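Local atomic coordinates of IclR transcriptional regulator (PDB entry 1MKM), a protein that probably binds DNA through a winged helix-turn-helix domain to regulate transcription, and carries a zinc site. Residues F33-V37 against S38-K42; V124-L127 against G128-V131; R77-I80 against R81-H85. One frame throughout, in Å; residues are numbered along the deposited sequence.

In the fold
From the N terminus, contact 1 comes first, then contact 3, then contact 2; each closes before the next opens, so none nests in or crosses another. Contact 1 turns the chain from helix 26-32 into helix 37-50 inside the helix-turn-helix domain. Contact 3 follows helix 66-75 and starts helix 79-93, in the C-terminal region. Contact 2 rounds the turn that leads into strand 130-132, at an outer edge of the chain's six-stranded antiparallel sheet. Contacts 2 and 3 both belong to the C-terminal, IclR-type region, their centres about 17 Å apart, whereas the centre of contact 1 lies about 33 Å from that of contact 2.

Contact 1: F33-V37 against S38-K42; sequences FNMSV and SNAYK
Ser36 caps the helix that starts just after it: its OG accepts from Asn39 N at 3.2 Å, with an angle of 160° at the hydrogen. With chi1 at 62°, OG stands between its own backbone N and carbonyl carbon, turned back over the first helical turn where this amide lies. Two backbone bonds continue the winding, Ala40 N to Ser36 O at 3.0 Å and Tyr41 N to Val37 O at 3.0 Å.

This is the entry to the second helix of the helix-turn-helix, 37-50, which in such motifs usually reads DNA. Ser36 occupies the N-cap position, right before that helix.

The apolar contacts lie along the same turn. Val37 and Tyr41 run side by side, one helical turn apart, and the CG1 branch of Val37 meets CE2 of the Tyr41 ring at 3.4 Å. The phenol oxygen continues to a hydrogen bond with Arg55 on strand 53-55. Val37 and Tyr41 also rest on Val26 of helix 26-32, while Ala40 packs on Ala30. On another side of the turn the chain of Met35, bent at chi3, brings its methyl towards Ala40 CB, although the exact placement of that methyl is doubtful.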
ATOM      1  N   PHE B  33       6.077  18.537  26.969  1.00 81.48           N
ATOM      2  CA  PHE B  33       5.573  19.767  27.566  1.00 81.68           C
ATOM      3  C   PHE B  33       5.656  19.806  29.085  1.00 87.13           C
ATOM      4  O   PHE B  33       4.681  20.136  29.761  1.00 83.58           O
ATOM      5  CB  PHE B  33       4.127  20.019  27.130  1.00 69.64           C
ATOM      6  CG  PHE B  33       3.958  20.169  25.642  1.00 62.58           C
ATOM      7  CD1 PHE B  33       3.798  19.054  24.830  1.00 51.01           C
ATOM      8  CD2 PHE B  33       3.991  21.428  25.050  1.00 60.79           C
ATOM      9  CE1 PHE B  33       3.674  19.187  23.455  1.00 62.35           C
ATOM     10  CE2 PHE B  33       3.869  21.572  23.676  1.00 58.53           C
ATOM     11  CZ  PHE B  33       3.711  20.448  22.875  1.00 67.74           C
ATOM     12  N   ASN B  34       6.834  19.472  29.603  1.00 91.03           N
ATOM     13  CA  ASN B  34       7.106  19.473  31.036  1.00 90.70           C
ATOM     14  C   ASN B  34       5.845  19.278  31.884  1.00 82.81           C
ATOM     15  O   ASN B  34       5.249  20.245  32.358  1.00 89.12           O
ATOM     16  CB  ASN B  34       7.792  20.791  31.423  1.00 95.80           C
ATOM     17  CG  ASN B  34       8.855  20.611  32.498  1.00 99.64           C
ATOM     18  OD1 ASN B  34       9.338  21.588  33.078  1.00100.22           O
ATOM     19  ND2 ASN B  34       9.233  19.364  32.758  1.00 98.19           N
ATOM     20  N   MET B  35       5.435  18.025  32.056  1.00 73.51           N
ATOM     21  CA  MET B  35       4.264  17.697  32.865  1.00 70.34           C
ATOM     22  C   MET B  35       4.169  16.190  33.123  1.00 74.63           C
ATOM     23  O   MET B  35       4.720  15.378  32.374  1.00 68.21           O
ATOM     24  CB  MET B  35       2.976  18.222  32.205  1.00 73.54           C
ATOM     25  CG  MET B  35       2.667  17.694  30.800  1.00 79.31           C
ATOM     26  SD  MET B  35       1.233  18.525  30.009  1.00 76.47           S
ATOM     27  CE  MET B  35      -0.065  17.679  30.796  1.00 54.37           C
ATOM     28  N   SER B  36       3.478  15.819  34.195  1.00 74.32           N
ATOM     29  CA  SER B  36       3.321  14.411  34.550  1.00 76.72           C
ATOM     30  C   SER B  36       2.434  13.665  33.555  1.00 76.10           C
ATOM     31  O   SER B  36       1.546  14.255  32.934  1.00 76.03           O
ATOM     32  CB  SER B  36       2.709  14.284  35.948  1.00 45.21           C
ATOM     33  OG  SER B  36       1.413  14.865  35.975  1.00 55.27           O
ATOM     34  N   VAL B  37       2.682  12.368  33.406  1.00 77.40           N
ATOM     35  CA  VAL B  37       1.880  11.539  32.519  1.00 84.22           C
ATOM     36  C   VAL B  37       0.426  11.745  32.927  1.00 86.24           C
ATOM     37  O   VAL B  37      -0.474  11.786  32.089  1.00 94.78           O
ATOM     38  CB  VAL B  37       2.236  10.034  32.672  1.00 85.85           C
ATOM     39  CG1 VAL B  37       1.194   9.169  31.971  1.00 89.00           C
ATOM     40  CG2 VAL B  37       3.621   9.760  32.088  1.00 92.20           C
ATOM     41  N   SER B  38       0.219  11.890  34.232  1.00 86.25           N
ATOM     42  CA  SER B  38      -1.106  12.092  34.797  1.00 80.75           C
ATOM     43  C   SER B  38      -1.824  13.269  34.154  1.00 82.02           C
ATOM     44  O   SER B  38      -2.957  13.125  33.690  1.00 84.78           O
ATOM     45  CB  SER B  38      -1.004  12.321  36.310  1.00 85.35           C
ATOM     46  OG  SER B  38      -2.281  12.561  36.887  1.00 80.57           O
ATOM     47  N   ASN B  39      -1.170  14.431  34.126  1.00 73.41           N
ATOM     48  CA  ASN B  39      -1.796  15.614  33.543  1.00 71.59           C
ATOM     49  C   ASN B  39      -1.809  15.605  32.020  1.00 70.34           C
ATOM     50  O   ASN B  39      -2.613  16.306  31.407  1.00 65.51           O
ATOM     51  CB  ASN B  39      -1.143  16.896  34.081  1.00 71.05           C
ATOM     52  CG  ASN B  39      -1.410  17.102  35.579  1.00 74.66           C
ATOM     53  OD1 ASN B  39      -0.934  16.325  36.412  1.00 68.93           O
ATOM     54  ND2 ASN B  39      -2.184  18.135  35.921  1.00 59.32           N
ATOM     55  N   ALA B  40      -0.923  14.823  31.404  1.00 68.65           N
ATOM     56  CA  ALA B  40      -0.914  14.732  29.950  1.00 60.60           C
ATOM     57  C   ALA B  40      -2.249  14.103  29.597  1.00 61.53           C
ATOM     58  O   ALA B  40      -2.925  14.536  28.663  1.00 60.36           O
ATOM     59  CB  ALA B  40       0.223  13.849  29.472  1.00 52.55           C
ATOM     60  N   TYR B  41      -2.629  13.084  30.367  1.00 60.67           N
ATOM     61  CA  TYR B  41      -3.898  12.394  30.159  1.00 62.84           C
ATOM     62  C   TYR B  41      -5.055  13.362  30.224  1.00 65.62           C
ATOM     63  O   TYR B  41      -6.091  13.148  29.588  1.00 70.46           O
ATOM     64  CB  TYR B  41      -4.113  11.301  31.208  1.00 58.87           C
ATOM     65  CG  TYR B  41      -3.553   9.963  30.798  1.00 62.00           C
ATOM     66  CD1 TYR B  41      -4.054   9.285  29.677  1.00 56.56           C
ATOM     67  CD2 TYR B  41      -2.484   9.389  31.500  1.00 61.49           C
ATOM     68  CE1 TYR B  41      -3.494   8.061  29.262  1.00 61.58           C
ATOM     69  CE2 TYR B  41      -1.919   8.175  31.095  1.00 56.51           C
ATOM     70  CZ  TYR B  41      -2.424   7.520  29.979  1.00 62.51           C
ATOM     71  OH  TYR B  41      -1.843   6.330  29.594  1.00 70.58           O
ATOM     72  N   LYS B  42      -4.891  14.426  31.001  1.00 62.23           N
ATOM     73  CA  LYS B  42      -5.951  15.414  31.116  1.00 63.04           C
ATOM     74  C   LYS B  42      -6.222  15.993  29.724  1.00 63.60           C
ATOM     75  O   LYS B  42      -7.367  16.049  29.279  1.00 66.62           O
ATOM     76  CB  LYS B  42      -5.541  16.515  32.103  1.00 64.39           C
ATOM     77  CG  LYS B  42      -6.690  17.031  32.974  1.00 77.55           C
ATOM     78  CD  LYS B  42      -6.175  17.685  34.261  1.00 67.96           C
ATOM     79  CE  LYS B  42      -5.343  16.696  35.075  1.00 73.74           C
ATOM     80  NZ  LYS B  42      -4.773  17.287  36.318  1.00 66.06           N
TER

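Contact 2: V124-L127 against G128-V131; sequences VSRL and GMKV
Met129 N donates to Arg126 O at 3.2 Å, with an angle of 154° at the hydrogen, and this bond closes a type II beta turn whose central residues are Leu127 and Gly128. The donor stands 32° away from the plane of the Arg126 carbonyl. The same oxygen also has Met129 CB at 3.1 Å, so backbone and side chain of one residue crowd round it. Gly128, which has no CB, takes the positive phi of the third turn position, as is usual in a type II turn.

The side chain of Met129 then folds back along the segment 124-127 that leads into the turn. Its CG lies opposite the backbone N across the first bond (chi1 -176°), and a bend at chi3 turns the methyl onto Arg126: Met129 CE meets Arg126 CG at 3.4 Å and Arg126 NH1 at 3.2 Å, coming obliquely to the guanidinium group. The sulfur passes Val124 O at 3.5 Å and Ser125 CA at 3.9 Å, so the thioether lies along Val124, Ser125 and Arg126.

Arg126 NH2 bonds to Glu118 O of the third subunit, and Ser125 OG to Lys114, with the Ser125 side chain about 9 Å from a bound zinc ion. Past the turn, Gly128 and Met129 bond through their backbones to Tyr111, and Val131 then pairs with Gly109, so strand 130-132 runs antiparallel to strand 108-115.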
ATOM      1  N   VAL B 124       5.292  24.489  -2.705  1.00 64.21           N
ATOM      2  CA  VAL B 124       4.709  24.058  -1.436  1.00 60.25           C
ATOM      3  C   VAL B 124       3.419  24.816  -1.176  1.00 51.96           C
ATOM      4  O   VAL B 124       3.429  25.901  -0.605  1.00 63.02           O
ATOM      5  CB  VAL B 124       5.658  24.285  -0.234  1.00 60.54           C
ATOM      6  CG1 VAL B 124       5.015  23.745   1.035  1.00 55.44           C
ATOM      7  CG2 VAL B 124       6.985  23.590  -0.466  1.00 63.35           C
ATOM      8  N   SER B 125       2.306  24.233  -1.604  1.00 51.72           N
ATOM      9  CA  SER B 125       0.997  24.846  -1.428  1.00 47.38           C
ATOM     10  C   SER B 125       0.023  23.815  -0.884  1.00 41.12           C
ATOM     11  O   SER B 125       0.149  22.629  -1.158  1.00 51.22           O
ATOM     12  CB  SER B 125       0.483  25.363  -2.771  1.00 54.84           C
ATOM     13  OG  SER B 125       0.345  24.288  -3.684  1.00 61.97           O
ATOM     14  N   ARG B 126      -0.944  24.269  -0.107  1.00 38.66           N
ATOM     15  CA  ARG B 126      -1.949  23.376   0.458  1.00 46.99           C
ATOM     16  C   ARG B 126      -3.133  24.224   0.849  1.00 42.42           C
ATOM     17  O   ARG B 126      -2.983  25.428   1.069  1.00 46.27           O
ATOM     18  CB  ARG B 126      -1.406  22.615   1.678  1.00 53.05           C
ATOM     19  CG  ARG B 126      -0.991  23.475   2.861  1.00 56.38           C
ATOM     20  CD  ARG B 126      -0.767  22.615   4.105  1.00 63.60           C
ATOM     21  NE  ARG B 126       0.242  21.578   3.892  1.00 62.71           N
ATOM     22  CZ  ARG B 126       1.549  21.810   3.827  1.00 73.16           C
ATOM     23  NH1 ARG B 126       2.009  23.044   3.968  1.00 73.12           N
ATOM     24  NH2 ARG B 126       2.398  20.812   3.606  1.00 69.80           N
ATOM     25  N   LEU B 127      -4.317  23.622   0.922  1.00 46.00           N
ATOM     26  CA  LEU B 127      -5.504  24.398   1.276  1.00 42.26           C
ATOM     27  C   LEU B 127      -5.343  25.094   2.622  1.00 45.29           C
ATOM     28  O   LEU B 127      -4.627  24.616   3.489  1.00 41.68           O
ATOM     29  CB  LEU B 127      -6.752  23.509   1.290  1.00 46.86           C
ATOM     30  CG  LEU B 127      -7.297  23.090  -0.079  1.00 46.00           C
ATOM     31  CD1 LEU B 127      -7.193  24.248  -1.040  1.00 54.48           C
ATOM     32  CD2 LEU B 127      -6.507  21.941  -0.624  1.00 52.31           C
ATOM     33  N   GLY B 128      -6.002  26.233   2.789  1.00 48.29           N
ATOM     34  CA  GLY B 128      -5.889  26.947   4.045  1.00 58.08           C
ATOM     35  C   GLY B 128      -4.685  27.865   4.147  1.00 48.94           C
ATOM     36  O   GLY B 128      -4.722  28.843   4.877  1.00 52.86           O
ATOM     37  N   MET B 129      -3.624  27.554   3.410  1.00 52.75           N
ATOM     38  CA  MET B 129      -2.403  28.353   3.411  1.00 45.68           C
ATOM     39  C   MET B 129      -2.672  29.750   2.859  1.00 48.01           C
ATOM     40  O   MET B 129      -3.627  29.957   2.110  1.00 48.85           O
ATOM     41  CB  MET B 129      -1.341  27.645   2.579  1.00 58.11           C
ATOM     42  CG  MET B 129       0.008  28.314   2.558  1.00 65.71           C
ATOM     43  SD  MET B 129       1.148  27.338   1.581  1.00 63.16           S
ATOM     44  CE  MET B 129       1.375  25.903   2.676  1.00 53.44           C
ATOM     45  N   LYS B 130      -1.830  30.711   3.225  1.00 51.11           N
ATOM     46  CA  LYS B 130      -2.023  32.103   2.787  1.00 57.17           C
ATOM     47  C   LYS B 130      -1.073  32.501   1.665  1.00 48.70           C
ATOM     48  O   LYS B 130       0.051  32.003   1.594  1.00 55.89           O
ATOM     49  CB  LYS B 130      -1.822  33.055   3.974  1.00 52.62           C
ATOM     50  CG  LYS B 130      -2.686  32.736   5.177  1.00 52.09           C
ATOM     51  CD  LYS B 130      -4.129  33.144   4.954  1.00 59.73           C
ATOM     52  CE  LYS B 130      -4.389  34.513   5.537  1.00 76.29           C
ATOM     53  NZ  LYS B 130      -4.022  34.541   6.986  1.00 78.98           N
ATOM     54  N   VAL B 131      -1.519  33.392   0.789  1.00 42.61           N
ATOM     55  CA  VAL B 131      -0.658  33.824  -0.310  1.00 62.29           C
ATOM     56  C   VAL B 131      -0.535  35.322  -0.483  1.00 57.82           C
ATOM     57  O   VAL B 131      -1.531  36.058  -0.419  1.00 49.59           O
ATOM     58  CB  VAL B 131      -1.092  33.243  -1.677  1.00 33.82           C
ATOM     59  CG1 VAL B 131      -1.001  31.742  -1.641  1.00 52.53           C
ATOM     60  CG2 VAL B 131      -2.474  33.666  -2.008  1.00 50.29           C
TER

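Contact 3: R77-I80 against R81-H85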
ATOM      1  N   ARG B  77     -18.207  27.093   3.546  1.00 44.33           N
ATOM      2  CA  ARG B  77     -18.728  28.454   3.640  1.00 47.27           C
ATOM      3  C   ARG B  77     -18.466  29.315   2.408  1.00 46.80           C
ATOM      4  O   ARG B  77     -18.972  30.430   2.330  1.00 45.80           O
ATOM      5  CB  ARG B  77     -18.135  29.180   4.843  1.00 55.70           C
ATOM      6  CG  ARG B  77     -17.949  28.337   6.082  1.00 45.59           C
ATOM      7  CD  ARG B  77     -17.539  29.224   7.234  1.00 50.62           C
ATOM      8  NE  ARG B  77     -18.611  29.302   8.207  1.00 50.60           N
ATOM      9  CZ  ARG B  77     -19.098  30.428   8.692  1.00 41.05           C
ATOM     10  NH1 ARG B  77     -18.611  31.598   8.309  1.00 58.61           N
ATOM     11  NH2 ARG B  77     -20.100  30.377   9.538  1.00 59.78           N
ATOM     12  N   PHE B  78     -17.685  28.808   1.460  1.00 47.62           N
ATOM     13  CA  PHE B  78     -17.351  29.574   0.257  1.00 60.38           C
ATOM     14  C   PHE B  78     -18.008  29.015  -1.014  1.00 54.86           C
ATOM     15  O   PHE B  78     -17.398  28.234  -1.752  1.00 49.67           O
ATOM     16  CB  PHE B  78     -15.830  29.612   0.073  1.00 54.60           C
ATOM     17  CG  PHE B  78     -15.082  30.040   1.305  1.00 66.25           C
ATOM     18  CD1 PHE B  78     -14.066  29.238   1.834  1.00 70.21           C
ATOM     19  CD2 PHE B  78     -15.385  31.244   1.936  1.00 64.31           C
ATOM     20  CE1 PHE B  78     -13.363  29.631   2.977  1.00 73.66           C
ATOM     21  CE2 PHE B  78     -14.689  31.649   3.081  1.00 72.82           C
ATOM     22  CZ  PHE B  78     -13.675  30.841   3.603  1.00 73.31           C
ATOM     23  N   ASN B  79     -19.247  29.438  -1.255  1.00 54.82           N
ATOM     24  CA  ASN B  79     -20.036  29.000  -2.403  1.00 58.93           C
ATOM     25  C   ASN B  79     -19.204  28.893  -3.682  1.00 55.37           C
ATOM     26  O   ASN B  79     -19.400  27.983  -4.492  1.00 65.36           O
ATOM     27  CB  ASN B  79     -21.215  29.961  -2.600  1.00 62.19           C
ATOM     28  CG  ASN B  79     -20.776  31.342  -3.049  1.00 76.20           C
ATOM     29  OD1 ASN B  79     -19.641  31.756  -2.807  1.00 83.94           O
ATOM     30  ND2 ASN B  79     -21.681  32.069  -3.700  1.00 75.50           N
ATOM     31  N   ILE B  80     -18.267  29.816  -3.850  1.00 52.07           N
ATOM     32  CA  ILE B  80     -17.396  29.826  -5.016  1.00 53.83           C
ATOM     33  C   ILE B  80     -16.710  28.468  -5.216  1.00 58.89           C
ATOM     34  O   ILE B  80     -16.563  27.988  -6.341  1.00 59.23           O
ATOM     35  CB  ILE B  80     -16.299  30.914  -4.871  1.00 49.57           C
ATOM     36  CG1 ILE B  80     -15.540  31.072  -6.190  1.00 53.90           C
ATOM     37  CG2 ILE B  80     -15.295  30.508  -3.780  1.00 47.30           C
ATOM     38  CD1 ILE B  80     -14.393  32.045  -6.108  1.00 44.42           C
ATOM     39  N   ARG B  81     -16.291  27.851  -4.120  1.00 59.67           N
ATOM     40  CA  ARG B  81     -15.595  26.574  -4.184  1.00 57.56           C
ATOM     41  C   ARG B  81     -16.357  25.527  -4.999  1.00 63.95           C
ATOM     42  O   ARG B  81     -15.801  24.905  -5.911  1.00 66.20           O
ATOM     43  CB  ARG B  81     -15.324  26.055  -2.765  1.00 36.77           C
ATOM     44  CG  ARG B  81     -14.472  24.806  -2.738  1.00 47.26           C
ATOM     45  CD  ARG B  81     -14.284  24.288  -1.345  1.00 40.11           C
ATOM     46  NE  ARG B  81     -13.892  22.888  -1.367  1.00 47.59           N
ATOM     47  CZ  ARG B  81     -12.687  22.447  -1.719  1.00 49.76           C
ATOM     48  NH1 ARG B  81     -11.733  23.296  -2.082  1.00 47.39           N
ATOM     49  NH2 ARG B  81     -12.431  21.147  -1.707  1.00 55.05           N
ATOM     50  N   ASP B  82     -17.630  25.333  -4.675  1.00 71.27           N
ATOM     51  CA  ASP B  82     -18.450  24.359  -5.389  1.00 72.70           C
ATOM     52  C   ASP B  82     -18.818  24.851  -6.781  1.00 65.63           C
ATOM     53  O   ASP B  82     -19.071  24.059  -7.687  1.00 62.74           O
ATOM     54  CB  ASP B  82     -19.717  24.057  -4.586  1.00 74.78           C
ATOM     55  CG  ASP B  82     -19.486  23.007  -3.529  1.00 78.82           C
ATOM     56  OD1 ASP B  82     -19.689  21.812  -3.827  1.00 82.43           O
ATOM     57  OD2 ASP B  82     -19.084  23.374  -2.406  1.00 95.29           O
ATOM     58  N   ILE B  83     -18.851  26.166  -6.940  1.00 60.82           N
ATOM     59  CA  ILE B  83     -19.173  26.770  -8.221  1.00 56.66           C
ATOM     60  C   ILE B  83     -18.010  26.597  -9.196  1.00 64.29           C
ATOM     61  O   ILE B  83     -18.199  26.571 -10.415  1.00 67.85           O
ATOM     62  CB  ILE B  83     -19.454  28.269  -8.043  1.00 52.97           C
ATOM     63  CG1 ILE B  83     -20.889  28.477  -7.584  1.00 51.49           C
ATOM     64  CG2 ILE B  83     -19.199  29.029  -9.330  1.00 61.80           C
ATOM     65  CD1 ILE B  83     -21.249  29.929  -7.462  1.00 49.95           C
ATOM     66  N   ALA B  84     -16.808  26.449  -8.655  1.00 56.83           N
ATOM     67  CA  ALA B  84     -15.628  26.329  -9.492  1.00 53.73           C
ATOM     68  C   ALA B  84     -14.960  24.956  -9.557  1.00 48.20           C
ATOM     69  O   ALA B  84     -14.504  24.536 -10.622  1.00 46.20           O
ATOM     70  CB  ALA B  84     -14.602  27.394  -9.061  1.00 42.59           C
ATOM     71  N   HIS B  85     -14.916  24.244  -8.440  1.00 45.64           N
ATOM     72  CA  HIS B  85     -14.228  22.962  -8.427  1.00 54.35           C
ATOM     73  C   HIS B  85     -14.120  22.155  -9.718  1.00 59.85           C
ATOM     74  O   HIS B  85     -13.026  21.705 -10.057  1.00 68.87           O
ATOM     75  CB  HIS B  85     -14.767  22.027  -7.355  1.00 53.79           C
ATOM     76  CG  HIS B  85     -13.928  20.798  -7.199  1.00 59.32           C
ATOM     77  ND1 HIS B  85     -12.633  20.845  -6.725  1.00 57.33           N
ATOM     78  CD2 HIS B  85     -14.150  19.513  -7.555  1.00 51.64           C
ATOM     79  CE1 HIS B  85     -12.092  19.643  -6.802  1.00 57.98           C
ATOM     80  NE2 HIS B  85     -12.992  18.815  -7.303  1.00 71.10           N
TER
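The side-chain amide of Asn79 has the CD1 methyl of Ile83 near its nitrogen, 4.3 Å from Asn79 ND2, one helical turn further on. Its OD1 is turned back to the chain and takes a weak bond from Ile80 N, the donor next in sequence. The Phe78 ring leads away from this turn and packs on Ile112 of strand 108-115 and on Tyr65 of the second subunit. The guanidinium of Arg81 also leaves the turn, at the end of a chain extended from CG to NE; its NH1 has weak polar partners in the carbonyl of Ile112 and the carboxylate of Asp113, the latter a long ion pair. Asp113 is held more firmly by ND1 of His85, so one carboxylate of strand 108-115 faces two side chains of this helix.

Phe78 leads into helix 79-93, and the residues after it wind its first turns; the helix belongs to the C-terminal, GAF-related region of the protein and follows helix 66-75. Its winding begins with Arg81 N bound to Phe78 O at 2.6 Å, a short link spanning three residues, in which the donor is tilted 30° from the carbonyl plane. The next bond spans four: Ile83 N reaches Asn79 O at 3.1 Å and lies in the plane of that carbonyl. Ala84 N to Ile80 O, at 2.8 Å, is weak because the angle at the hydrogen is only 128°.

Side-chain carbons press against the same carbonyls. Ile83 lays CG1 beside its own backbone N (chi1 -82°), 3.5 Å from Asn79 O, while Ala84 CB sits 3.4 Å from Ile80 O. Both residues pack on Ile243 of helix 226-246, and Ile80, buried, packs on Ile112.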